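Local coordinates for protein cystalysin (Treponema denticola, PDB 1C7N) that belongs to the class I and II aminotransferase family of fold-type I enzymes and binds pyridoxal-5'-phosphate, at residues I118-Y123 with E139-E144; Y149-Q154 with Q187-I192. One frame throughout, in Å; residues are numbered along the deposited sequence.

Both contacts belong to the large pyridoxal-5'-phosphate-binding domain, their centres about 12 Å apart. Contact 1 works at the end of the mixed sheet, where the chain leaving strand 115-118 stays hydrogen-bonded to the chain leaving outermost strand 136-139; backbone hydrogen bonds and a hydroxyl-carboxylate bond hold it. Contact 2 lies farther from the centre of the chain and joins the start of helix 153-160 to helix 183-195 through apolar and CH-pi contacts, with no hydrogen bond between its segments. Both are mostly buried; each includes one exposed residue, E139 in contact 1 and K188 in contact 2, the latter central to its contact. The hairpin of strands 143-145 and 148-150 connects them, and I119 CD1 packs on I151 CD1 at 3.4 Å.

Contact 1: I118-Y123 with E139-E144; sequences IITPVY and ECELLE. With PLP (pyridoxal-5'-phosphate), chain I.
From the I118-E139 bridge that ends parallel strands 115-118 and 136-139, at the margin of the mixed sheet of this fold-type I domain, I118-P121 and E139-L142 continue side by side, the first toward the pyridoxal-5'-phosphate pocket that Y123 lines, the second into the hairpin 143-145/148-150. The amide of C140 donates to I118 O at 3.0 Å, and that of L142 to T120 O at 2.7 Å. E141 CA adds a C-H...O contact to the same T120 oxygen. Side chains add to these two bonds. T120 holds OG1 between its backbone N and carbonyl carbon (chi1 63°), from where the hydroxyl donates to E141 OE2 at 2.6 Å, meeting the carboxylate from above its plane. A bend at chi2 (77°) folds the E141 chain back to that hydroxyl and leaves OE1 3.4 Å from P121 CD. The side chains of I119 and L142 cross at about a right angle, with I119 CG2 pressed to 3.2 Å from L142 CD2. The peptide bond before P121 is cis, and P121 O accepts a hydrogen bond from H174 NE2. Two residues later Y123 lays one ring face over the pyridine ring of pyridoxal-5'-phosphate, Y123 CE2 lying 3.4 Å from its N1.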
ATOM      1  N   ILE A 118       5.897 -24.971   6.249  1.00 17.17           N
ATOM      2  CA  ILE A 118       6.876 -23.961   6.632  1.00 15.99           C
ATOM      3  C   ILE A 118       7.945 -24.643   7.485  1.00 16.67           C
ATOM      4  O   ILE A 118       7.665 -25.609   8.202  1.00 15.88           O
ATOM      5  CB  ILE A 118       6.249 -22.822   7.465  1.00 15.53           C
ATOM      6  CG1 ILE A 118       5.556 -23.398   8.703  1.00 14.90           C
ATOM      7  CG2 ILE A 118       5.288 -22.003   6.599  1.00 16.51           C
ATOM      8  CD1 ILE A 118       5.192 -22.357   9.732  1.00 14.69           C
ATOM      9  N   ILE A 119       9.170 -24.140   7.391  1.00 17.35           N
ATOM     10  CA  ILE A 119      10.287 -24.677   8.151  1.00 17.69           C
ATOM     11  C   ILE A 119      10.461 -23.777   9.375  1.00 18.41           C
ATOM     12  O   ILE A 119      10.754 -22.586   9.251  1.00 16.14           O
ATOM     13  CB  ILE A 119      11.557 -24.714   7.270  1.00 18.72           C
ATOM     14  CG1 ILE A 119      11.305 -25.654   6.081  1.00 18.71           C
ATOM     15  CG2 ILE A 119      12.751 -25.178   8.078  1.00 17.87           C
ATOM     16  CD1 ILE A 119      12.451 -25.758   5.104  1.00 21.77           C
ATOM     17  N   THR A 120      10.264 -24.364  10.555  1.00 17.54           N
ATOM     18  CA  THR A 120      10.313 -23.640  11.821  1.00 17.51           C
ATOM     19  C   THR A 120      11.503 -23.958  12.730  1.00 17.12           C
ATOM     20  O   THR A 120      12.145 -24.993  12.583  1.00 17.53           O
ATOM     21  CB  THR A 120       9.032 -23.920  12.614  1.00 18.23           C
ATOM     22  OG1 THR A 120       8.979 -25.313  12.933  1.00 18.26           O
ATOM     23  CG2 THR A 120       7.800 -23.563  11.781  1.00 18.53           C
ATOM     24  N   PRO A 121      11.809 -23.062  13.689  1.00 16.06           N
ATOM     25  CA  PRO A 121      11.110 -21.793  13.936  1.00 15.19           C
ATOM     26  C   PRO A 121      11.341 -20.837  12.776  1.00 14.93           C
ATOM     27  O   PRO A 121      12.271 -21.026  11.993  1.00 15.38           O
ATOM     28  CB  PRO A 121      11.738 -21.304  15.237  1.00 15.36           C
ATOM     29  CG  PRO A 121      13.142 -21.828  15.136  1.00 15.32           C
ATOM     30  CD  PRO A 121      12.903 -23.244  14.657  1.00 16.13           C
ATOM     31  N   VAL A 122      10.515 -19.801  12.664  1.00 14.99           N
ATOM     32  CA  VAL A 122      10.665 -18.873  11.550  1.00 13.69           C
ATOM     33  C   VAL A 122       9.839 -17.595  11.701  1.00 13.19           C
ATOM     34  O   VAL A 122       8.903 -17.539  12.506  1.00 12.86           O
ATOM     35  CB  VAL A 122      10.260 -19.578  10.227  1.00 13.18           C
ATOM     36  CG1 VAL A 122       8.760 -19.819  10.209  1.00 12.77           C
ATOM     37  CG2 VAL A 122      10.704 -18.767   9.024  1.00 12.97           C
ATOM     38  N   TYR A 123      10.212 -16.580  10.920  1.00 12.83           N
ATOM     39  CA  TYR A 123       9.537 -15.278  10.868  1.00 13.85           C
ATOM     40  C   TYR A 123       8.043 -15.504  11.141  1.00 14.44           C
ATOM     41  O   TYR A 123       7.343 -16.096  10.325  1.00 14.53           O
ATOM     42  CB  TYR A 123       9.766 -14.696   9.473  1.00 14.28           C
ATOM     43  CG  TYR A 123       9.109 -13.373   9.176  1.00 15.74           C
ATOM     44  CD1 TYR A 123       9.447 -12.224   9.884  1.00 17.07           C
ATOM     45  CD2 TYR A 123       8.188 -13.263   8.138  1.00 17.27           C
ATOM     46  CE1 TYR A 123       8.883 -10.990   9.557  1.00 18.27           C
ATOM     47  CE2 TYR A 123       7.621 -12.044   7.803  1.00 17.43           C
ATOM     48  CZ  TYR A 123       7.970 -10.911   8.510  1.00 17.98           C
ATOM     49  OH  TYR A 123       7.408  -9.706   8.155  1.00 17.89           O
ATOM     50  N   GLU A 139       4.158 -27.827  10.049  1.00 21.23           N
ATOM     51  CA  GLU A 139       5.521 -27.564  10.485  1.00 21.84           C
ATOM     52  C   GLU A 139       6.554 -28.645  10.213  1.00 21.80           C
ATOM     53  O   GLU A 139       6.350 -29.821  10.522  1.00 22.75           O
ATOM     54  CB  GLU A 139       5.524 -27.253  11.982  1.00 22.59           C
ATOM     55  CG  GLU A 139       4.695 -26.047  12.360  1.00 25.28           C
ATOM     56  CD  GLU A 139       4.602 -25.866  13.857  1.00 25.71           C
ATOM     57  OE1 GLU A 139       5.656 -25.728  14.507  1.00 27.54           O
ATOM     58  OE2 GLU A 139       3.474 -25.868  14.383  1.00 28.57           O
ATOM     59  N   CYS A 140       7.677 -28.227   9.639  1.00 20.53           N
ATOM     60  CA  CYS A 140       8.783 -29.124   9.358  1.00 19.98           C
ATOM     61  C   CYS A 140       9.956 -28.522  10.132  1.00 19.48           C
ATOM     62  O   CYS A 140      10.834 -27.869   9.563  1.00 19.62           O
ATOM     63  CB  CYS A 140       9.082 -29.154   7.860  1.00 19.08           C
ATOM     64  SG  CYS A 140      10.227 -30.467   7.371  1.00 20.82           S
ATOM     65  N   GLU A 141       9.943 -28.743  11.442  1.00 18.46           N
ATOM     66  CA  GLU A 141      10.948 -28.217  12.352  1.00 17.86           C
ATOM     67  C   GLU A 141      12.401 -28.421  11.924  1.00 18.66           C
ATOM     68  O   GLU A 141      12.790 -29.488  11.440  1.00 18.30           O
ATOM     69  CB  GLU A 141      10.736 -28.815  13.745  1.00 18.01           C
ATOM     70  CG  GLU A 141      11.633 -28.221  14.825  1.00 18.13           C
ATOM     71  CD  GLU A 141      11.167 -26.857  15.301  1.00 17.23           C
ATOM     72  OE1 GLU A 141      11.935 -26.194  16.029  1.00 18.19           O
ATOM     73  OE2 GLU A 141      10.034 -26.452  14.960  1.00 15.27           O
ATOM     74  N   LEU A 142      13.202 -27.378  12.111  1.00 17.85           N
ATOM     75  CA  LEU A 142      14.619 -27.420  11.776  1.00 17.89           C
ATOM     76  C   LEU A 142      15.357 -28.277  12.796  1.00 18.25           C
ATOM     77  O   LEU A 142      14.977 -28.335  13.971  1.00 17.78           O
ATOM     78  CB  LEU A 142      15.214 -26.012  11.796  1.00 17.17           C
ATOM     79  CG  LEU A 142      14.904 -25.057  10.642  1.00 17.29           C
ATOM     80  CD1 LEU A 142      15.246 -23.638  11.052  1.00 15.13           C
ATOM     81  CD2 LEU A 142      15.694 -25.475   9.407  1.00 17.13           C
ATOM     82  N   LEU A 143      16.404 -28.953  12.342  1.00 19.21           N
ATOM     83  CA  LEU A 143      17.212 -29.777  13.227  1.00 20.67           C
ATOM     84  C   LEU A 143      18.317 -28.861  13.731  1.00 21.00           C
ATOM     85  O   LEU A 143      18.894 -28.095  12.956  1.00 21.20           O
ATOM     86  CB  LEU A 143      17.809 -30.956  12.461  1.00 20.92           C
ATOM     87  CG  LEU A 143      16.808 -31.931  11.833  1.00 21.30           C
ATOM     88  CD1 LEU A 143      17.561 -32.993  11.047  1.00 22.21           C
ATOM     89  CD2 LEU A 143      15.954 -32.569  12.915  1.00 20.69           C
ATOM     90  N   GLU A 144      18.610 -28.922  15.022  1.00 21.49           N
ATOM     91  CA  GLU A 144      19.643 -28.061  15.579  1.00 22.51           C
ATOM     92  C   GLU A 144      20.703 -28.831  16.348  1.00 23.64           C
ATOM     93  O   GLU A 144      20.385 -29.685  17.177  1.00 22.88           O
ATOM     94  CB  GLU A 144      19.008 -27.004  16.489  1.00 22.67           C
ATOM     95  CG  GLU A 144      20.010 -26.030  17.100  1.00 23.17           C
ATOM     96  CD  GLU A 144      20.429 -26.403  18.515  1.00 23.87           C
ATOM     97  OE1 GLU A 144      21.575 -26.083  18.899  1.00 24.31           O
ATOM     98  OE2 GLU A 144      19.612 -26.996  19.248  1.00 23.71           O
TER
HETATM   99  N1  PLP I 400       9.746 -11.692   5.216  1.00 18.15           N
HETATM  100  C2  PLP I 400      10.729 -11.877   6.208  1.00 18.53           C
HETATM  101  C2A PLP I 400      11.294 -13.282   6.299  1.00 17.94           C
HETATM  102  C3  PLP I 400      11.142 -10.678   6.942  1.00 19.11           C
HETATM  103  O3  PLP I 400      11.989 -10.939   7.939  1.00 20.43           O
HETATM  104  C4  PLP I 400      10.590  -9.421   6.598  1.00 20.03           C
HETATM  105  C4A PLP I 400      11.045  -8.188   7.238  1.00 19.47           C
HETATM  106  C5  PLP I 400       9.578  -9.365   5.495  1.00 20.72           C
HETATM  107  C6  PLP I 400       9.168 -10.500   4.857  1.00 18.41           C
HETATM  108  C5A PLP I 400       9.299  -7.980   4.920  1.00 23.70           C
HETATM  109  O4P PLP I 400       8.039  -7.441   4.853  1.00 28.26           O
HETATM  110  P   PLP I 400       8.013  -6.003   4.094  1.00 28.09           P
HETATM  111  O1P PLP I 400       6.693  -5.494   4.457  1.00 32.15           O
HETATM  112  O2P PLP I 400       8.141  -6.258   2.603  1.00 29.74           O
HETATM  113  O3P PLP I 400       9.094  -5.141   4.581  1.00 29.26           O

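Contact 2: Y149-Q154 with Q187-I192. Unlike the reference sequence in segment 149-154: Q154 (reference Glu).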
ATOM      1  N   TYR A 149      21.681 -24.902  12.363  1.00 19.11           N
ATOM      2  CA  TYR A 149      20.387 -25.365  11.875  1.00 18.27           C
ATOM      3  C   TYR A 149      20.407 -25.982  10.479  1.00 17.71           C
ATOM      4  O   TYR A 149      20.985 -25.424   9.549  1.00 16.96           O
ATOM      5  CB  TYR A 149      19.377 -24.211  11.903  1.00 16.60           C
ATOM      6  CG  TYR A 149      18.913 -23.843  13.292  1.00 16.17           C
ATOM      7  CD1 TYR A 149      19.657 -22.979  14.100  1.00 15.12           C
ATOM      8  CD2 TYR A 149      17.737 -24.383  13.813  1.00 14.88           C
ATOM      9  CE1 TYR A 149      19.236 -22.665  15.394  1.00 15.06           C
ATOM     10  CE2 TYR A 149      17.312 -24.080  15.101  1.00 14.73           C
ATOM     11  CZ  TYR A 149      18.061 -23.222  15.886  1.00 14.04           C
ATOM     12  OH  TYR A 149      17.627 -22.927  17.153  1.00 15.50           O
ATOM     13  N   THR A 150      19.753 -27.133  10.344  1.00 17.72           N
ATOM     14  CA  THR A 150      19.674 -27.849   9.074  1.00 17.55           C
ATOM     15  C   THR A 150      18.257 -28.362   8.811  1.00 17.81           C
ATOM     16  O   THR A 150      17.440 -28.459   9.727  1.00 18.24           O
ATOM     17  CB  THR A 150      20.650 -29.046   9.050  1.00 17.07           C
ATOM     18  OG1 THR A 150      20.443 -29.851  10.221  1.00 16.57           O
ATOM     19  CG2 THR A 150      22.094 -28.557   9.009  1.00 16.66           C
ATOM     20  N   ILE A 151      17.986 -28.698   7.554  1.00 19.06           N
ATOM     21  CA  ILE A 151      16.676 -29.185   7.123  1.00 19.55           C
ATOM     22  C   ILE A 151      16.435 -30.665   7.424  1.00 19.49           C
ATOM     23  O   ILE A 151      17.327 -31.491   7.256  1.00 20.32           O
ATOM     24  CB  ILE A 151      16.504 -28.987   5.600  1.00 20.44           C
ATOM     25  CG1 ILE A 151      16.700 -27.512   5.235  1.00 21.90           C
ATOM     26  CG2 ILE A 151      15.140 -29.481   5.157  1.00 19.61           C
ATOM     27  CD1 ILE A 151      15.676 -26.587   5.827  1.00 22.91           C
ATOM     28  N   ASP A 152      15.230 -30.994   7.878  1.00 20.28           N
ATOM     29  CA  ASP A 152      14.876 -32.388   8.150  1.00 21.41           C
ATOM     30  C   ASP A 152      14.282 -32.901   6.839  1.00 21.82           C
ATOM     31  O   ASP A 152      13.067 -32.869   6.647  1.00 20.39           O
ATOM     32  CB  ASP A 152      13.823 -32.485   9.254  1.00 21.80           C
ATOM     33  CG  ASP A 152      13.518 -33.923   9.641  1.00 22.48           C
ATOM     34  OD1 ASP A 152      13.739 -34.825   8.802  1.00 22.61           O
ATOM     35  OD2 ASP A 152      13.042 -34.149  10.776  1.00 22.55           O
ATOM     36  N   PHE A 153      15.140 -33.365   5.939  1.00 23.32           N
ATOM     37  CA  PHE A 153      14.684 -33.837   4.635  1.00 25.45           C
ATOM     38  C   PHE A 153      13.737 -35.034   4.649  1.00 25.92           C
ATOM     39  O   PHE A 153      12.788 -35.077   3.864  1.00 26.36           O
ATOM     40  CB  PHE A 153      15.889 -34.121   3.739  1.00 25.89           C
ATOM     41  CG  PHE A 153      16.745 -32.912   3.485  1.00 26.35           C
ATOM     42  CD1 PHE A 153      17.966 -32.755   4.134  1.00 25.74           C
ATOM     43  CD2 PHE A 153      16.320 -31.916   2.608  1.00 26.65           C
ATOM     44  CE1 PHE A 153      18.754 -31.625   3.915  1.00 26.68           C
ATOM     45  CE2 PHE A 153      17.099 -30.781   2.381  1.00 26.13           C
ATOM     46  CZ  PHE A 153      18.319 -30.635   3.037  1.00 25.89           C
ATOM     47  N   GLN A 154      13.981 -36.000   5.527  1.00 26.76           N
ATOM     48  CA  GLN A 154      13.111 -37.167   5.603  1.00 27.97           C
ATOM     49  C   GLN A 154      11.683 -36.724   5.914  1.00 27.09           C
ATOM     50  O   GLN A 154      10.732 -37.138   5.249  1.00 26.43           O
ATOM     51  CB  GLN A 154      13.589 -38.134   6.688  1.00 30.51           C
ATOM     52  CG  GLN A 154      15.024 -38.607   6.526  1.00 35.14           C
ATOM     53  CD  GLN A 154      15.377 -39.711   7.507  1.00 37.79           C
ATOM     54  OE1 GLN A 154      15.140 -39.584   8.711  1.00 39.39           O
ATOM     55  NE2 GLN A 154      15.949 -40.798   6.997  1.00 38.97           N
ATOM     56  N   GLN A 187      19.102 -28.270  -3.624  1.00 18.97           N
ATOM     57  CA  GLN A 187      18.904 -29.326  -4.616  1.00 19.59           C
ATOM     58  C   GLN A 187      17.978 -30.393  -4.051  1.00 20.55           C
ATOM     59  O   GLN A 187      17.039 -30.824  -4.722  1.00 20.88           O
ATOM     60  CB  GLN A 187      20.245 -29.960  -5.004  1.00 21.35           C
ATOM     61  CG  GLN A 187      21.141 -29.058  -5.849  1.00 23.49           C
ATOM     62  CD  GLN A 187      20.646 -28.902  -7.281  1.00 25.26           C
ATOM     63  OE1 GLN A 187      20.929 -27.900  -7.942  1.00 26.24           O
ATOM     64  NE2 GLN A 187      19.918 -29.901  -7.771  1.00 23.95           N
ATOM     65  N   LYS A 188      18.240 -30.816  -2.815  1.00 20.74           N
ATOM     66  CA  LYS A 188      17.420 -31.831  -2.159  1.00 21.43           C
ATOM     67  C   LYS A 188      15.974 -31.368  -2.035  1.00 21.77           C
ATOM     68  O   LYS A 188      15.040 -32.149  -2.218  1.00 21.70           O
ATOM     69  CB  LYS A 188      17.955 -32.149  -0.762  1.00 22.16           C
ATOM     70  CG  LYS A 188      19.104 -33.141  -0.709  1.00 23.85           C
ATOM     71  CD  LYS A 188      19.310 -33.605   0.731  1.00 26.44           C
ATOM     72  CE  LYS A 188      20.360 -34.695   0.844  1.00 27.92           C
ATOM     73  NZ  LYS A 188      20.441 -35.227   2.242  1.00 29.64           N
ATOM     74  N   ILE A 189      15.791 -30.093  -1.708  1.00 21.46           N
ATOM     75  CA  ILE A 189      14.450 -29.547  -1.571  1.00 21.27           C
ATOM     76  C   ILE A 189      13.798 -29.470  -2.947  1.00 21.36           C
ATOM     77  O   ILE A 189      12.614 -29.771  -3.093  1.00 22.02           O
ATOM     78  CB  ILE A 189      14.475 -28.144  -0.932  1.00 20.08           C
ATOM     79  CG1 ILE A 189      15.155 -28.218   0.438  1.00 20.08           C
ATOM     80  CG2 ILE A 189      13.042 -27.607  -0.795  1.00 18.93           C
ATOM     81  CD1 ILE A 189      15.319 -26.877   1.119  1.00 20.20           C
ATOM     82  N   LYS A 190      14.575 -29.075  -3.953  1.00 22.25           N
ATOM     83  CA  LYS A 190      14.061 -28.975  -5.315  1.00 23.06           C
ATOM     84  C   LYS A 190      13.518 -30.318  -5.787  1.00 23.38           C
ATOM     85  O   LYS A 190      12.448 -30.384  -6.388  1.00 23.05           O
ATOM     86  CB  LYS A 190      15.157 -28.511  -6.279  1.00 24.08           C
ATOM     87  CG  LYS A 190      14.774 -28.652  -7.751  1.00 24.86           C
ATOM     88  CD  LYS A 190      15.931 -28.303  -8.672  1.00 26.28           C
ATOM     89  CE  LYS A 190      17.120 -29.237  -8.468  1.00 28.31           C
ATOM     90  NZ  LYS A 190      16.874 -30.636  -8.931  1.00 28.07           N
ATOM     91  N   ASP A 191      14.263 -31.388  -5.518  1.00 23.75           N
ATOM     92  CA  ASP A 191      13.833 -32.721  -5.923  1.00 23.72           C
ATOM     93  C   ASP A 191      12.526 -33.109  -5.245  1.00 23.01           C
ATOM     94  O   ASP A 191      11.620 -33.641  -5.889  1.00 23.46           O
ATOM     95  CB  ASP A 191      14.912 -33.764  -5.611  1.00 23.84           C
ATOM     96  CG  ASP A 191      16.126 -33.633  -6.512  1.00 25.13           C
ATOM     97  OD1 ASP A 191      16.002 -33.052  -7.617  1.00 26.27           O
ATOM     98  OD2 ASP A 191      17.205 -34.121  -6.123  1.00 25.61           O
ATOM     99  N   ILE A 192      12.432 -32.843  -3.947  1.00 22.11           N
ATOM    100  CA  ILE A 192      11.226 -33.154  -3.193  1.00 22.08           C
ATOM    101  C   ILE A 192      10.036 -32.375  -3.762  1.00 21.45           C
ATOM    102  O   ILE A 192       8.931 -32.908  -3.890  1.00 20.70           O
ATOM    103  CB  ILE A 192      11.393 -32.786  -1.697  1.00 22.78           C
ATOM    104  CG1 ILE A 192      12.495 -33.642  -1.069  1.00 22.47           C
ATOM    105  CG2 ILE A 192      10.073 -32.970  -0.957  1.00 22.84           C
ATOM    106  CD1 ILE A 192      12.753 -33.331   0.389  1.00 20.42           C
TER
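Helix-to-helix packing on the outer layer of the alpha/beta pyridoxal-5'-phosphate-binding domain brings F153, in the first turn of helix 153-160, against K188, I189 and I192 of helix 183-195. The main interaction is CH-pi. K188 runs extended beyond CG across the phenyl ring, placing CD 3.6 Å from the ring centroid and only 4° off its normal, while CB, nearer the backbone, approaches F153 CE2 at 3.5 Å. It is thus the aliphatic part of the lysine that lies over the ring; NZ has passed beyond the centre and comes to 4.0 Å from F153 CD1. On the opposite face I151 CB sits 3.5 Å above the ring plane, offset toward the rim, so the phenyl group is sandwiched between its own segment and the lysine chain.

No hydrogen bond joins the two segments; D152, at the N-cap of helix 153-160, accepts the amide of K155 through OD1.

Apolar contacts complete the joint. I189 directs CG1 to the ring edge, in plane, 3.8 Å from F153 CE2, and I189 CD1 reaches I151 CG1 at 4.4 Å. I189 also packs on L168 and F170 of strand 165-171, tying helix 183-195 to the main sheet. One turn beyond K188, I192 sends CD1 to 3.9 Å from F153 O and 4.4 Å from F153 CD2.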